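Local coordinates for protein possible membrane-associated serine protease (Mycobacterium tuberculosis, PDB 3K6Y) that is the trypsin-like protease domain of a membrane-associated serine protease that probably protects the bacterium from oxidative and acidic stress, at residues A[129-134]-A[185-190]; A[148-153]-A[171-176]; A[197-202]-A[210-215]. All blocks are in the same frame, centred on the assembly; numbering follows the deposited sequence.

Overall arrangement
All three contacts lie in the second of the two six-stranded antiparallel barrels of this trypsin-like fold. Contact 1 pairs the two strands that end the sheet order and so closes the barrel; contacts 2 and 3 are hairpins, each broken by a classic beta bulge. Contact 1 is the buried, almost wholly apolar one. Contact 2 has an apolar side turned to the barrel interior and a face rich in arginine, partly exposed. Contact 3 is partly buried, lies nearest the centre of the chain and brings one aromatic ring, that of Phe199, close to the predicted catalytic residues. Neighbouring strands tie them together: 130-135 beside 143-157, 167-175 beside 208-213, and 186-188 beside 194-201.

Contact 1. Residues A[129-134]-A[185-190]; sequences ADVVVL and GPLIDL
The Pro186 ring meets Leu134 through two of its carbons: CD lies 3.5 Å from Leu134 O, and CG packs 4.2 Å from Leu134 CB. This antiparallel pairing closes the second barrel of the trypsin-like fold, joining strands 130-135 and 186-188 at the ends of the strand order. Val132 N reaches Ile188 O at 3.0 Å and Ile188 N returns to Val132 O at 2.9 Å. Further along, Leu134 N bonds to Pro186 O.

The two faces of the sheet are dressed differently. On the face of Val133 and Leu187, inside the barrel, the Leu187 tip does the work: its CD1 lies 3.8 Å from Val131 CG2 and 3.7 Å from Val133 CG2. With CG anti to the backbone N (chi1 -179°), a second torsion of 74° turns CD1 to the two valines. Strands 143-157 and 194-201 pack against them.

On the face of Val132 and Ile188, helix 35-40 lies against Ile188 and Leu134. Here Leu134 and Ile188 cross at about a right angle, CD1 to CD1 3.8 Å. Past the paired residues, Leu190 folds back along Asp130, whose carboxylate is bridged to Arg148. A water finishes this end, donating to Asp130 O at 2.7 Å and weakly accepting from Leu190 N.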
# COMPACT_ATOMS: atom_id res chain seq x y z
N ALA A 129 -20.28 -6.02 -30.01
CA ALA A 129 -21.12 -6.89 -29.17
C ALA A 129 -21.93 -6.10 -28.15
O ALA A 129 -21.43 -5.14 -27.55
CB ALA A 129 -20.27 -7.94 -28.47
N ASP A 130 -23.20 -6.49 -27.97
CA ASP A 130 -24.06 -5.98 -26.90
C ASP A 130 -23.56 -6.53 -25.57
O ASP A 130 -23.43 -7.75 -25.39
CB ASP A 130 -25.51 -6.45 -27.04
CG ASP A 130 -26.26 -5.83 -28.20
OD1 ASP A 130 -26.06 -4.65 -28.56
OD2 ASP A 130 -27.13 -6.54 -28.76
N VAL A 131 -23.28 -5.63 -24.64
CA VAL A 131 -22.79 -5.99 -23.30
C VAL A 131 -23.43 -5.04 -22.29
O VAL A 131 -24.04 -4.03 -22.67
CB VAL A 131 -21.24 -5.96 -23.25
CG1 VAL A 131 -20.64 -7.13 -24.08
CG2 VAL A 131 -20.70 -4.61 -23.76
N VAL A 132 -23.31 -5.36 -21.00
CA VAL A 132 -23.96 -4.56 -19.98
C VAL A 132 -23.01 -4.32 -18.82
O VAL A 132 -22.37 -5.24 -18.32
CB VAL A 132 -25.27 -5.19 -19.45
CG1 VAL A 132 -26.12 -4.15 -18.78
CG2 VAL A 132 -26.07 -5.90 -20.57
N VAL A 133 -22.91 -3.07 -18.41
CA VAL A 133 -22.17 -2.68 -17.21
C VAL A 133 -23.13 -2.75 -16.02
O VAL A 133 -24.21 -2.16 -16.07
CB VAL A 133 -21.61 -1.23 -17.35
CG1 VAL A 133 -21.13 -0.65 -16.01
CG2 VAL A 133 -20.51 -1.21 -18.39
N LEU A 134 -22.78 -3.50 -14.98
CA LEU A 134 -23.65 -3.62 -13.81
C LEU A 134 -22.97 -3.01 -12.60
O LEU A 134 -21.83 -3.36 -12.28
CB LEU A 134 -23.98 -5.08 -13.53
CG LEU A 134 -24.57 -5.87 -14.70
CD1 LEU A 134 -24.84 -7.30 -14.23
CD2 LEU A 134 -25.84 -5.22 -15.20
N GLY A 185 -17.39 -3.36 -10.91
CA GLY A 185 -18.50 -4.17 -11.36
C GLY A 185 -18.15 -4.95 -12.60
O GLY A 185 -17.18 -4.65 -13.32
N PRO A 186 -18.94 -5.96 -12.88
CA PRO A 186 -18.69 -6.75 -14.07
C PRO A 186 -19.25 -6.11 -15.34
O PRO A 186 -20.31 -5.50 -15.32
CB PRO A 186 -19.44 -8.06 -13.76
CG PRO A 186 -20.62 -7.61 -12.96
CD PRO A 186 -20.13 -6.43 -12.14
N LEU A 187 -18.54 -6.32 -16.44
CA LEU A 187 -19.12 -6.19 -17.77
C LEU A 187 -19.59 -7.57 -18.16
O LEU A 187 -18.79 -8.51 -18.18
CB LEU A 187 -18.05 -5.73 -18.75
CG LEU A 187 -18.54 -5.53 -20.18
CD1 LEU A 187 -19.38 -4.24 -20.26
CD2 LEU A 187 -17.38 -5.47 -21.17
N ILE A 188 -20.89 -7.70 -18.39
CA ILE A 188 -21.41 -9.02 -18.73
C ILE A 188 -21.84 -9.11 -20.18
O ILE A 188 -22.22 -8.11 -20.80
CB ILE A 188 -22.56 -9.48 -17.82
CG1 ILE A 188 -23.74 -8.52 -17.88
CG2 ILE A 188 -22.06 -9.68 -16.38
CD1 ILE A 188 -25.10 -9.19 -17.57
N ASP A 189 -21.75 -10.32 -20.71
CA ASP A 189 -22.33 -10.62 -22.01
C ASP A 189 -23.79 -11.04 -21.83
O ASP A 189 -24.30 -11.11 -20.72
CB ASP A 189 -21.50 -11.65 -22.79
CG ASP A 189 -21.47 -13.03 -22.13
OD1 ASP A 189 -20.54 -13.79 -22.49
OD2 ASP A 189 -22.35 -13.38 -21.32
N LEU A 190 -24.47 -11.34 -22.93
CA LEU A 190 -25.89 -11.62 -22.85
C LEU A 190 -26.19 -13.01 -22.31
O LEU A 190 -27.35 -13.34 -22.07
CB LEU A 190 -26.56 -11.39 -24.21
CG LEU A 190 -26.53 -9.92 -24.65
CD1 LEU A 190 -27.47 -9.68 -25.82
CD2 LEU A 190 -26.88 -8.96 -23.50
O HOH W 1 -22.67 -10.31 -25.72

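Contact 2. Residues A[148-153]-A[171-176]; sequences RIREAI and VYTIRA
Arg150 starts with CG beside its backbone N (chi1 -61°) and then runs extended to NE, while Arg175 has CG anti to the backbone N (chi1 -177°) and is extended as well. The two chains run at a slant to each other, and the Arg150 guanidinium comes to rest over the aliphatic part of Arg175, whose CB sits 3.5 Å above its plane, toward the rim. The two guanidinium planes are only 9° apart. The like charges are close, Arg150 NH2 to Arg175 NE 4.5 Å, but Glu207 serves both: its carboxylate is bridged to Arg175 NE and its backbone O takes a bond from Arg150 NH2. Ile22 O and Val24 O hold the other ends, Arg150 NH1 and Arg175 NH1.

Arg150 and Glu151 both face Thr173, a classic beta bulge in the hairpin of strands 143-157 and 167-175, in the second barrel of the trypsin-like fold. Thr173 O takes a 2.8 Å bond from Arg150 N, tilted out of the carbonyl plane, and a weak one from Glu151 N; Thr173 N returns to Glu151 O at 2.9 Å. A water also links Glu151 OE1 with Thr173 OG1.

On the face of Ile149, Tyr172 and Ile174 the contacts are largely apolar. Ile149 CD1 lies over one face of the Tyr172 ring and 4.0 Å from Ile174 CG2, while the tyrosine hydroxyl is tied to Ala125 N. Beyond the bulge Ile153 and Val171 are joined by a pair of backbone bonds, with Val171 N to Ile153 O at 3.0 Å. Their side chains press tightly on the Thr173 side, Ile153 CG1 to Val171 CG2 3.3 Å.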
# COMPACT_ATOMS: atom_id res chain seq x y z
N ARG A 148 -21.54 -1.29 -25.50
CA ARG A 148 -21.16 -1.97 -26.72
C ARG A 148 -19.65 -2.07 -26.76
O ARG A 148 -18.95 -1.09 -26.49
CB ARG A 148 -21.72 -1.25 -27.96
CG ARG A 148 -21.51 -2.04 -29.24
CD ARG A 148 -22.14 -1.41 -30.51
NE ARG A 148 -23.55 -1.08 -30.34
CZ ARG A 148 -24.56 -1.95 -30.43
NH1 ARG A 148 -24.33 -3.23 -30.68
NH2 ARG A 148 -25.79 -1.53 -30.24
N ILE A 149 -19.13 -3.24 -27.11
CA ILE A 149 -17.69 -3.43 -27.20
C ILE A 149 -17.13 -2.59 -28.35
O ILE A 149 -17.66 -2.64 -29.48
CB ILE A 149 -17.30 -4.91 -27.45
CG1 ILE A 149 -17.75 -5.81 -26.29
CG2 ILE A 149 -15.80 -5.06 -27.70
CD1 ILE A 149 -16.98 -5.59 -24.96
N ARG A 150 -16.05 -1.85 -28.10
CA ARG A 150 -15.29 -1.22 -29.19
C ARG A 150 -14.15 -2.13 -29.63
O ARG A 150 -14.08 -2.49 -30.80
CB ARG A 150 -14.74 0.15 -28.78
CG ARG A 150 -15.78 1.18 -28.42
CD ARG A 150 -15.06 2.48 -28.13
NE ARG A 150 -15.93 3.53 -27.63
CZ ARG A 150 -16.69 4.32 -28.38
NH1 ARG A 150 -16.73 4.15 -29.70
NH2 ARG A 150 -17.42 5.27 -27.84
N GLU A 151 -13.25 -2.48 -28.72
CA GLU A 151 -12.02 -3.16 -29.10
C GLU A 151 -11.33 -3.73 -27.87
O GLU A 151 -11.42 -3.14 -26.79
CB GLU A 151 -11.09 -2.12 -29.75
CG GLU A 151 -9.86 -2.64 -30.45
CD GLU A 151 -8.99 -1.52 -31.02
OE1 GLU A 151 -9.19 -0.33 -30.65
OE2 GLU A 151 -8.10 -1.83 -31.83
N ALA A 152 -10.65 -4.86 -28.02
CA ALA A 152 -9.68 -5.33 -27.02
C ALA A 152 -8.33 -4.69 -27.37
O ALA A 152 -7.88 -4.79 -28.52
CB ALA A 152 -9.57 -6.85 -27.04
N ILE A 153 -7.71 -4.01 -26.41
CA ILE A 153 -6.43 -3.31 -26.63
C ILE A 153 -5.46 -3.61 -25.49
O ILE A 153 -5.89 -4.03 -24.42
CB ILE A 153 -6.61 -1.76 -26.72
CG1 ILE A 153 -7.20 -1.17 -25.43
CG2 ILE A 153 -7.46 -1.37 -27.93
CD1 ILE A 153 -6.99 0.33 -25.25
N VAL A 171 -7.30 -4.66 -21.88
CA VAL A 171 -8.54 -3.99 -21.59
C VAL A 171 -9.49 -4.07 -22.76
O VAL A 171 -9.05 -4.24 -23.91
CB VAL A 171 -8.33 -2.52 -21.13
CG1 VAL A 171 -7.33 -2.47 -19.97
CG2 VAL A 171 -7.90 -1.64 -22.28
N TYR A 172 -10.78 -3.94 -22.48
CA TYR A 172 -11.72 -3.54 -23.52
C TYR A 172 -11.98 -2.06 -23.40
O TYR A 172 -12.15 -1.52 -22.29
CB TYR A 172 -13.07 -4.24 -23.38
CG TYR A 172 -13.06 -5.73 -23.55
CD1 TYR A 172 -12.86 -6.31 -24.80
CD2 TYR A 172 -13.31 -6.56 -22.46
CE1 TYR A 172 -12.88 -7.69 -24.96
CE2 TYR A 172 -13.32 -7.95 -22.61
CZ TYR A 172 -13.12 -8.50 -23.86
OH TYR A 172 -13.14 -9.86 -24.03
N THR A 173 -12.05 -1.39 -24.55
CA THR A 173 -12.76 -0.13 -24.61
C THR A 173 -14.20 -0.41 -24.99
O THR A 173 -14.46 -1.29 -25.82
CB THR A 173 -12.13 0.83 -25.61
OG1 THR A 173 -12.01 0.18 -26.87
CG2 THR A 173 -10.75 1.24 -25.12
N ILE A 174 -15.13 0.31 -24.37
CA ILE A 174 -16.55 0.11 -24.61
C ILE A 174 -17.17 1.47 -24.90
O ILE A 174 -16.64 2.51 -24.48
CB ILE A 174 -17.27 -0.60 -23.42
CG1 ILE A 174 -17.23 0.26 -22.15
CG2 ILE A 174 -16.69 -2.00 -23.21
CD1 ILE A 174 -18.00 -0.35 -21.00
N ARG A 175 -18.27 1.44 -25.64
CA ARG A 175 -19.11 2.60 -25.75
C ARG A 175 -20.17 2.49 -24.65
O ARG A 175 -20.97 1.54 -24.67
CB ARG A 175 -19.76 2.70 -27.13
CG ARG A 175 -20.58 3.95 -27.25
CD ARG A 175 -21.04 4.23 -28.65
NE ARG A 175 -21.84 5.44 -28.62
CZ ARG A 175 -22.29 6.09 -29.70
NH1 ARG A 175 -22.03 5.62 -30.91
NH2 ARG A 175 -22.99 7.19 -29.53
N ALA A 176 -20.14 3.41 -23.69
CA ALA A 176 -21.06 3.41 -22.56
C ALA A 176 -20.88 4.68 -21.76
O ALA A 176 -19.85 5.33 -21.85
CB ALA A 176 -20.77 2.22 -21.63
O HOH W 2 -10.61 1.46 -28.92

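Contact 3. Residues A[197-202]-A[210-215]; sequences VVFGAA and FVLTAG
Phe199 and Phe210 cross obliquely, and the contact is not ring on ring: Phe210 offers its CB to one face of the Phe199 ring, a CH-pi contact 4.0 Å from CB to the ring centroid. Phe199 CG stands between its backbone N and carbonyl carbon (chi1 75°), which folds the ring back across the partner strand. Its edge meets the backbone at Leu212 N, with Phe199 CD1 3.6 Å from Leu212 CG. The Phe210 ring lies farther along strand 194-201 and puts its edge to the Ala201-Ala202 backbone, CE2 to Ala202 N 3.5 Å.

The fold-back goes with a classic beta bulge, Phe199 and Gly200 both facing Phe210. Phe210 O accepts a nearly straight bond from Phe199 N at 3.0 Å and a weak one from Gly200 N. Phe210 N answers to Gly200 O at 2.8 Å, from well above the carbonyl plane.

The Phe199 side chain also approaches His75 and Asp104, predicted catalytic residues, and Phe199 O bonds weakly to Ser183 OG. Around the hairpin of strands 194-201 and 208-213, strand 167-175 runs beside Val211, while Thr213 caps helix 214-218, whose Val217 packs on Val197 and Leu212.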
# COMPACT_ATOMS: atom_id res chain seq x y z
N VAL A 197 -13.80 -6.50 -15.76
CA VAL A 197 -14.08 -5.67 -14.60
C VAL A 197 -14.00 -4.20 -15.02
O VAL A 197 -12.96 -3.73 -15.46
CB VAL A 197 -13.07 -5.94 -13.46
CG1 VAL A 197 -13.44 -5.13 -12.21
CG2 VAL A 197 -13.01 -7.43 -13.15
N VAL A 198 -15.12 -3.51 -14.90
CA VAL A 198 -15.21 -2.10 -15.31
C VAL A 198 -14.38 -1.27 -14.33
O VAL A 198 -14.58 -1.41 -13.13
CB VAL A 198 -16.69 -1.65 -15.25
CG1 VAL A 198 -16.81 -0.17 -15.63
CG2 VAL A 198 -17.55 -2.52 -16.17
N PHE A 199 -13.48 -0.41 -14.81
CA PHE A 199 -12.62 0.34 -13.90
C PHE A 199 -12.53 1.82 -14.17
O PHE A 199 -12.09 2.58 -13.31
CB PHE A 199 -11.22 -0.28 -13.79
CG PHE A 199 -10.32 -0.04 -14.97
CD1 PHE A 199 -10.33 -0.89 -16.07
CD2 PHE A 199 -9.42 1.02 -14.98
CE1 PHE A 199 -9.48 -0.69 -17.16
CE2 PHE A 199 -8.57 1.25 -16.09
CZ PHE A 199 -8.60 0.39 -17.16
N GLY A 200 -12.91 2.26 -15.37
CA GLY A 200 -12.68 3.65 -15.68
C GLY A 200 -13.44 4.15 -16.87
O GLY A 200 -14.12 3.41 -17.56
N ALA A 201 -13.29 5.45 -17.08
CA ALA A 201 -13.93 6.13 -18.20
C ALA A 201 -12.89 7.02 -18.87
O ALA A 201 -11.91 7.43 -18.26
CB ALA A 201 -15.10 6.95 -17.69
N ALA A 202 -13.09 7.30 -20.16
CA ALA A 202 -12.16 8.18 -20.85
C ALA A 202 -12.31 9.60 -20.32
O ALA A 202 -13.40 10.01 -19.93
CB ALA A 202 -12.37 8.12 -22.35
N PHE A 210 -13.58 1.80 -19.82
CA PHE A 210 -12.45 0.90 -19.82
C PHE A 210 -12.72 -0.24 -18.87
O PHE A 210 -13.22 -0.03 -17.75
CB PHE A 210 -11.18 1.61 -19.35
CG PHE A 210 -10.70 2.67 -20.29
CD1 PHE A 210 -9.88 2.33 -21.36
CD2 PHE A 210 -11.10 3.98 -20.14
CE1 PHE A 210 -9.43 3.30 -22.25
CE2 PHE A 210 -10.66 4.98 -21.04
CZ PHE A 210 -9.83 4.62 -22.09
N VAL A 211 -12.42 -1.45 -19.34
CA VAL A 211 -12.74 -2.70 -18.65
C VAL A 211 -11.53 -3.62 -18.66
O VAL A 211 -10.99 -3.90 -19.74
CB VAL A 211 -13.93 -3.40 -19.36
CG1 VAL A 211 -14.30 -4.69 -18.66
CG2 VAL A 211 -15.13 -2.46 -19.46
N LEU A 212 -11.09 -4.10 -17.49
CA LEU A 212 -10.01 -5.09 -17.48
C LEU A 212 -10.56 -6.38 -18.03
O LEU A 212 -11.62 -6.82 -17.62
CB LEU A 212 -9.53 -5.36 -16.06
CG LEU A 212 -8.99 -4.18 -15.26
CD1 LEU A 212 -8.79 -4.55 -13.80
CD2 LEU A 212 -7.68 -3.67 -15.88
N THR A 213 -9.84 -7.03 -18.95
CA THR A 213 -10.40 -8.27 -19.50
C THR A 213 -10.42 -9.41 -18.47
O THR A 213 -9.65 -9.41 -17.51
CB THR A 213 -9.67 -8.75 -20.77
OG1 THR A 213 -8.38 -9.23 -20.40
CG2 THR A 213 -9.57 -7.66 -21.84
N ALA A 214 -11.25 -10.42 -18.74
CA ALA A 214 -11.22 -11.62 -17.92
C ALA A 214 -9.81 -12.22 -17.85
O ALA A 214 -9.34 -12.62 -16.79
CB ALA A 214 -12.24 -12.65 -18.44
N GLY A 215 -9.14 -12.27 -19.01
CA GLY A 215 -7.77 -12.78 -19.06
C GLY A 215 -6.80 -11.96 -18.22
O GLY A 215 -5.90 -12.52 -17.58